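Local coordinates for protein putative glucoamylase (Bacteroides caccae ATCC 43185, PDB 4QT9) that is a putative glucoamylase with an alpha/alpha toroid fold, and so probably hydrolyses glycosidic bonds in glucose-containing saccharides, at residues Y306-A318 with T351-Y363. Residues are numbered along the deposited sequence; the frame is centred on the assembly and turned at random.
Sequences YKGFGPDCWGLTA and TPEYSLQVMRHLY
V358 presses its CG2 methyl over one face of the W314 indole, 3.5 Å from the centroid of the five-membered ring; valine's branch at CB lets CG2 make this CH-pi contact while its CA touches D312 O. At the edge of the same indole, near its plane, the CB of Y354 lies 3.7 Å from W314 CZ2. W314 has CG between its backbone N and carbonyl carbon (chi1 56°), which turns the ring toward the helix. Tryptophan supplies both that face and an N-H: NE1 donates to a water (3.1 Å) that donates to Q357 OE1 (2.9 Å); the water's link to P311 O is unusually short, hence doubtful in detail. An amide suits Q357, its oxygen taking the water's hydrogen while its NH2 bonds to the loop directly: NE2 donates to D312 OD1 (3.0 Å, 161° at the hydrogen), which lies close to the amide plane, whereas NE2 comes from above the carboxylate plane, 61° out of it. One turn on, H361 offers a ring face to D312 CB, while D312 O receives a CA-H...O contact from V358 CA at 3.4 Å; with the CA atoms of D312 and V358 4.9 Å apart, loop backbone lies directly on the helix. A type I turn from G310 to C313 presents P311 and D312 to the helix. A leucine in place of W314 would probably leave the bridging water without its N-H donor and V358 CG2 without its aromatic face. Farther out, W314 packs on helices 284-301 and 341-345; the contact joins the loop leading to strand 318-321 with helix 352-364, which also packs on helix 21-37.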
loop_
_atom_site.group_PDB
_atom_site.type_symbol
_atom_site.label_atom_id
_atom_site.label_comp_id
_atom_site.label_asym_id
_atom_site.label_seq_id
_atom_site.Cartn_x
_atom_site.Cartn_y
_atom_site.Cartn_z
ATOM N N TYR A 306 -24.412 11.962 7.607
ATOM C CA TYR A 306 -23.779 11.152 8.650
ATOM C C TYR A 306 -23.170 12.027 9.709
ATOM O O TYR A 306 -22.667 13.111 9.395
ATOM C CB TYR A 306 -22.709 10.242 8.054
ATOM C CG TYR A 306 -23.290 9.136 7.216
ATOM C CD1 TYR A 306 -24.157 8.196 7.771
ATOM C CD2 TYR A 306 -22.925 8.983 5.876
ATOM C CE1 TYR A 306 -24.663 7.145 7.011
ATOM C CE2 TYR A 306 -23.412 7.920 5.109
ATOM C CZ TYR A 306 -24.293 7.014 5.681
ATOM O OH TYR A 306 -24.786 5.973 4.948
ATOM N N LYS A 307 -23.192 11.562 10.972
ATOM C CA LYS A 307 -22.640 12.331 12.076
ATOM C C LYS A 307 -21.117 12.441 11.942
ATOM O O LYS A 307 -20.454 11.466 11.594
ATOM C CB LYS A 307 -23.026 11.697 13.434
ATOM C CG LYS A 307 -22.589 12.526 14.640
ATOM C CD LYS A 307 -22.703 11.806 15.980
ATOM C CE LYS A 307 -21.935 12.581 17.021
ATOM N NZ LYS A 307 -21.979 11.942 18.359
ATOM N N GLY A 308 -20.600 13.641 12.182
ATOM C CA GLY A 308 -19.168 13.892 12.217
ATOM C C GLY A 308 -18.478 14.281 10.930
ATOM O O GLY A 308 -17.404 14.884 10.999
ATOM N N PHE A 309 -19.055 13.927 9.760
ATOM C CA PHE A 309 -18.453 14.219 8.435
ATOM C C PHE A 309 -18.293 15.731 8.238
ATOM O O PHE A 309 -19.228 16.469 8.516
ATOM C CB PHE A 309 -19.317 13.627 7.307
ATOM C CG PHE A 309 -19.164 12.158 6.984
ATOM C CD1 PHE A 309 -19.045 11.210 7.999
ATOM C CD2 PHE A 309 -19.237 11.708 5.668
ATOM C CE1 PHE A 309 -18.947 9.846 7.702
ATOM C CE2 PHE A 309 -19.153 10.342 5.373
ATOM C CZ PHE A 309 -18.974 9.420 6.391
ATOM N N GLY A 310 -17.096 16.174 7.864
ATOM C CA GLY A 310 -16.806 17.598 7.698
ATOM C C GLY A 310 -15.346 17.908 7.412
ATOM O O GLY A 310 -14.572 16.989 7.167
ATOM N N PRO A 311 -14.915 19.199 7.456
ATOM C CA PRO A 311 -13.498 19.521 7.144
ATOM C C PRO A 311 -12.492 18.953 8.138
ATOM O O PRO A 311 -11.340 18.748 7.769
ATOM C CB PRO A 311 -13.457 21.054 7.150
ATOM C CG PRO A 311 -14.901 21.494 7.109
ATOM C CD PRO A 311 -15.704 20.417 7.735
ATOM N N ASP A 312 -12.916 18.680 9.381
ATOM C CA ASP A 312 -12.046 18.094 10.405
ATOM C C ASP A 312 -12.143 16.564 10.407
ATOM O O ASP A 312 -11.372 15.915 11.101
ATOM C CB ASP A 312 -12.413 18.634 11.803
ATOM C CG ASP A 312 -12.299 20.141 11.965
ATOM O OD1 ASP A 312 -11.154 20.665 11.912
ATOM O OD2 ASP A 312 -13.350 20.797 12.170
ATOM N N CYS A 313 -13.115 15.988 9.689
ATOM C CA CYS A 313 -13.303 14.536 9.709
ATOM C C CYS A 313 -13.782 14.043 8.344
ATOM O O CYS A 313 -14.960 14.161 8.000
ATOM C CB CYS A 313 -14.265 14.133 10.827
ATOM S SG CYS A 313 -14.381 12.346 11.090
ATOM N N TRP A 314 -12.838 13.526 7.549
ATOM C CA TRP A 314 -13.126 13.028 6.209
ATOM C C TRP A 314 -12.155 11.906 5.861
ATOM O O TRP A 314 -11.134 11.755 6.531
ATOM C CB TRP A 314 -13.036 14.162 5.139
ATOM C CG TRP A 314 -11.720 14.892 5.094
ATOM C CD1 TRP A 314 -11.397 16.039 5.769
ATOM C CD2 TRP A 314 -10.572 14.552 4.301
ATOM N NE1 TRP A 314 -10.114 16.428 5.457
ATOM C CE2 TRP A 314 -9.581 15.533 4.554
ATOM C CE3 TRP A 314 -10.290 13.528 3.382
ATOM C CZ2 TRP A 314 -8.327 15.507 3.937
ATOM C CZ3 TRP A 314 -9.035 13.493 2.779
ATOM C CH2 TRP A 314 -8.062 14.465 3.071
ATOM N N GLY A 315 -12.450 11.167 4.803
ATOM C CA GLY A 315 -11.552 10.111 4.354
ATOM C C GLY A 315 -12.260 8.793 4.152
ATOM O O GLY A 315 -12.496 8.054 5.114
ATOM N N LEU A 316 -12.617 8.515 2.880
ATOM C CA LEU A 316 -13.319 7.295 2.485
ATOM C C LEU A 316 -12.429 6.378 1.658
ATOM O O LEU A 316 -11.964 6.743 0.569
ATOM C CB LEU A 316 -14.604 7.604 1.702
ATOM C CG LEU A 316 -15.642 8.460 2.408
ATOM C CD1 LEU A 316 -16.804 8.754 1.482
ATOM C CD2 LEU A 316 -16.116 7.821 3.657
ATOM N N THR A 317 -12.249 5.154 2.174
ATOM C CA THR A 317 -11.468 4.120 1.515
ATOM C C THR A 317 -11.937 2.746 1.957
ATOM O O THR A 317 -12.682 2.637 2.939
ATOM C CB THR A 317 -9.980 4.321 1.815
ATOM O OG1 THR A 317 -9.271 3.641 0.801
ATOM C CG2 THR A 317 -9.578 3.811 3.215
ATOM N N ALA A 318 -11.439 1.698 1.286
ATOM C CA ALA A 318 -11.709 0.303 1.634
ATOM C C ALA A 318 -11.198 0.005 3.071
ATOM O O ALA A 318 -10.094 0.415 3.424
ATOM C CB ALA A 318 -11.037 -0.623 0.628
ATOM N N THR A 351 -2.082 16.725 0.590
ATOM C CA THR A 351 -2.865 17.770 1.272
ATOM C C THR A 351 -2.372 17.884 2.728
ATOM O O THR A 351 -3.051 17.405 3.644
ATOM C CB THR A 351 -4.371 17.447 1.164
ATOM O OG1 THR A 351 -4.588 16.147 1.725
ATOM C CG2 THR A 351 -4.877 17.476 -0.281
ATOM N N PRO A 352 -1.160 18.462 2.958
ATOM C CA PRO A 352 -0.600 18.480 4.320
ATOM C C PRO A 352 -1.508 19.108 5.391
ATOM O O PRO A 352 -1.720 18.485 6.430
ATOM C CB PRO A 352 0.704 19.265 4.156
ATOM C CG PRO A 352 1.087 19.065 2.734
ATOM C CD PRO A 352 -0.204 19.042 1.987
ATOM N N GLU A 353 -2.074 20.305 5.132
ATOM C CA GLU A 353 -2.920 21.016 6.099
ATOM C C GLU A 353 -4.234 20.282 6.362
ATOM O O GLU A 353 -4.590 20.103 7.526
ATOM C CB GLU A 353 -3.187 22.466 5.665
ATOM C CG GLU A 353 -1.970 23.385 5.730
ATOM C CD GLU A 353 -1.223 23.478 7.052
ATOM O OE1 GLU A 353 -1.877 23.666 8.105
ATOM O OE2 GLU A 353 0.026 23.380 7.030
ATOM N N TYR A 354 -4.932 19.824 5.307
ATOM C CA TYR A 354 -6.198 19.119 5.484
ATOM C C TYR A 354 -5.986 17.786 6.188
ATOM O O TYR A 354 -6.783 17.419 7.044
ATOM C CB TYR A 354 -6.919 18.901 4.155
ATOM C CG TYR A 354 -7.311 20.167 3.414
ATOM C CD1 TYR A 354 -7.650 21.327 4.102
ATOM C CD2 TYR A 354 -7.389 20.187 2.028
ATOM C CE1 TYR A 354 -8.032 22.483 3.424
ATOM C CE2 TYR A 354 -7.785 21.325 1.340
ATOM C CZ TYR A 354 -8.104 22.472 2.038
ATOM O OH TYR A 354 -8.503 23.575 1.329
ATOM N N SER A 355 -4.893 17.079 5.863
ATOM C CA SER A 355 -4.619 15.798 6.504
ATOM C C SER A 355 -4.234 15.974 7.954
ATOM O O SER A 355 -4.627 15.147 8.771
ATOM C CB SER A 355 -3.523 15.043 5.765
ATOM O OG SER A 355 -3.952 14.729 4.451
ATOM N N LEU A 356 -3.468 17.036 8.285
ATOM C CA LEU A 356 -3.067 17.286 9.671
ATOM C C LEU A 356 -4.282 17.713 10.501
ATOM O O LEU A 356 -4.325 17.451 11.703
ATOM C CB LEU A 356 -1.944 18.324 9.737
ATOM C CG LEU A 356 -0.534 17.770 9.540
ATOM C CD1 LEU A 356 0.454 18.865 9.243
ATOM C CD2 LEU A 356 -0.073 16.996 10.759
ATOM N N GLN A 357 -5.294 18.319 9.842
ATOM C CA GLN A 357 -6.554 18.748 10.446
ATOM C C GLN A 357 -7.317 17.534 10.952
ATOM O O GLN A 357 -7.810 17.527 12.077
ATOM C CB GLN A 357 -7.395 19.498 9.402
ATOM C CG GLN A 357 -8.060 20.727 9.936
ATOM C CD GLN A 357 -8.951 21.365 8.904
ATOM O OE1 GLN A 357 -8.569 21.545 7.736
ATOM N NE2 GLN A 357 -10.162 21.734 9.330
ATOM N N VAL A 358 -7.379 16.489 10.119
ATOM C CA VAL A 358 -8.072 15.256 10.471
ATOM C C VAL A 358 -7.254 14.514 11.527
ATOM O O VAL A 358 -7.839 14.021 12.504
ATOM C CB VAL A 358 -8.338 14.411 9.201
ATOM C CG1 VAL A 358 -8.919 13.041 9.541
ATOM C CG2 VAL A 358 -9.278 15.167 8.274
HETATM N N MSE A 359 -5.907 14.499 11.380
HETATM C CA MSE A 359 -5.026 13.827 12.340
HETATM C C MSE A 359 -5.194 14.413 13.748
HETATM O O MSE A 359 -5.314 13.660 14.706
HETATM C CB MSE A 359 -3.564 13.911 11.910
HETATM C CG MSE A 359 -2.665 12.963 12.706
HETATM SE SE MSE A 359 -0.775 13.251 12.316
HETATM C CE MSE A 359 -0.773 13.040 10.439
ATOM N N ARG A 360 -5.201 15.750 13.852
ATOM C CA ARG A 360 -5.376 16.509 15.100
ATOM C C ARG A 360 -6.760 16.207 15.731
ATOM O O ARG A 360 -6.836 15.955 16.956
ATOM C CB ARG A 360 -5.194 18.020 14.794
ATOM C CG ARG A 360 -5.686 19.033 15.833
ATOM C CD ARG A 360 -4.632 19.414 16.850
ATOM N NE ARG A 360 -3.392 19.892 16.235
ATOM C CZ ARG A 360 -2.186 19.712 16.762
ATOM N NH1 ARG A 360 -2.047 19.068 17.916
ATOM N NH2 ARG A 360 -1.110 20.173 16.142
ATOM N N HIS A 361 -7.828 16.190 14.884
ATOM C CA HIS A 361 -9.216 15.915 15.301
ATOM C C HIS A 361 -9.379 14.461 15.767
ATOM O O HIS A 361 -9.976 14.238 16.820
ATOM C CB HIS A 361 -10.195 16.223 14.154
ATOM C CG HIS A 361 -11.633 15.949 14.468
ATOM N ND1 HIS A 361 -12.394 16.840 15.197
ATOM C CD2 HIS A 361 -12.410 14.901 14.108
ATOM C CE1 HIS A 361 -13.598 16.296 15.286
ATOM N NE2 HIS A 361 -13.656 15.132 14.641
ATOM N N LEU A 362 -8.842 13.473 14.985
ATOM C CA LEU A 362 -8.937 12.055 15.336
ATOM C C LEU A 362 -8.194 11.775 16.647
ATOM O O LEU A 362 -8.754 11.119 17.530
ATOM C CB LEU A 362 -8.428 11.143 14.208
ATOM C CG LEU A 362 -9.198 11.173 12.893
ATOM C CD1 LEU A 362 -8.525 10.300 11.859
ATOM C CD2 LEU A 362 -10.654 10.817 13.095
ATOM N N TYR A 363 -6.986 12.343 16.817
ATOM C CA TYR A 363 -6.229 12.224 18.064
ATOM C C TYR A 363 -7.040 12.771 19.251
ATOM O O TYR A 363 -7.085 12.137 20.298
ATOM C CB TYR A 363 -4.901 12.976 17.935
ATOM C CG TYR A 363 -3.977 12.768 19.113
ATOM C CD1 TYR A 363 -3.234 11.598 19.244
ATOM C CD2 TYR A 363 -3.886 13.719 20.128
ATOM C CE1 TYR A 363 -2.434 11.372 20.366
ATOM C CE2 TYR A 363 -3.084 13.505 21.251
ATOM C CZ TYR A 363 -2.364 12.331 21.368
ATOM O OH TYR A 363 -1.558 12.138 22.466
HETATM O O HOH W 1 -9.692 19.493 6.012
#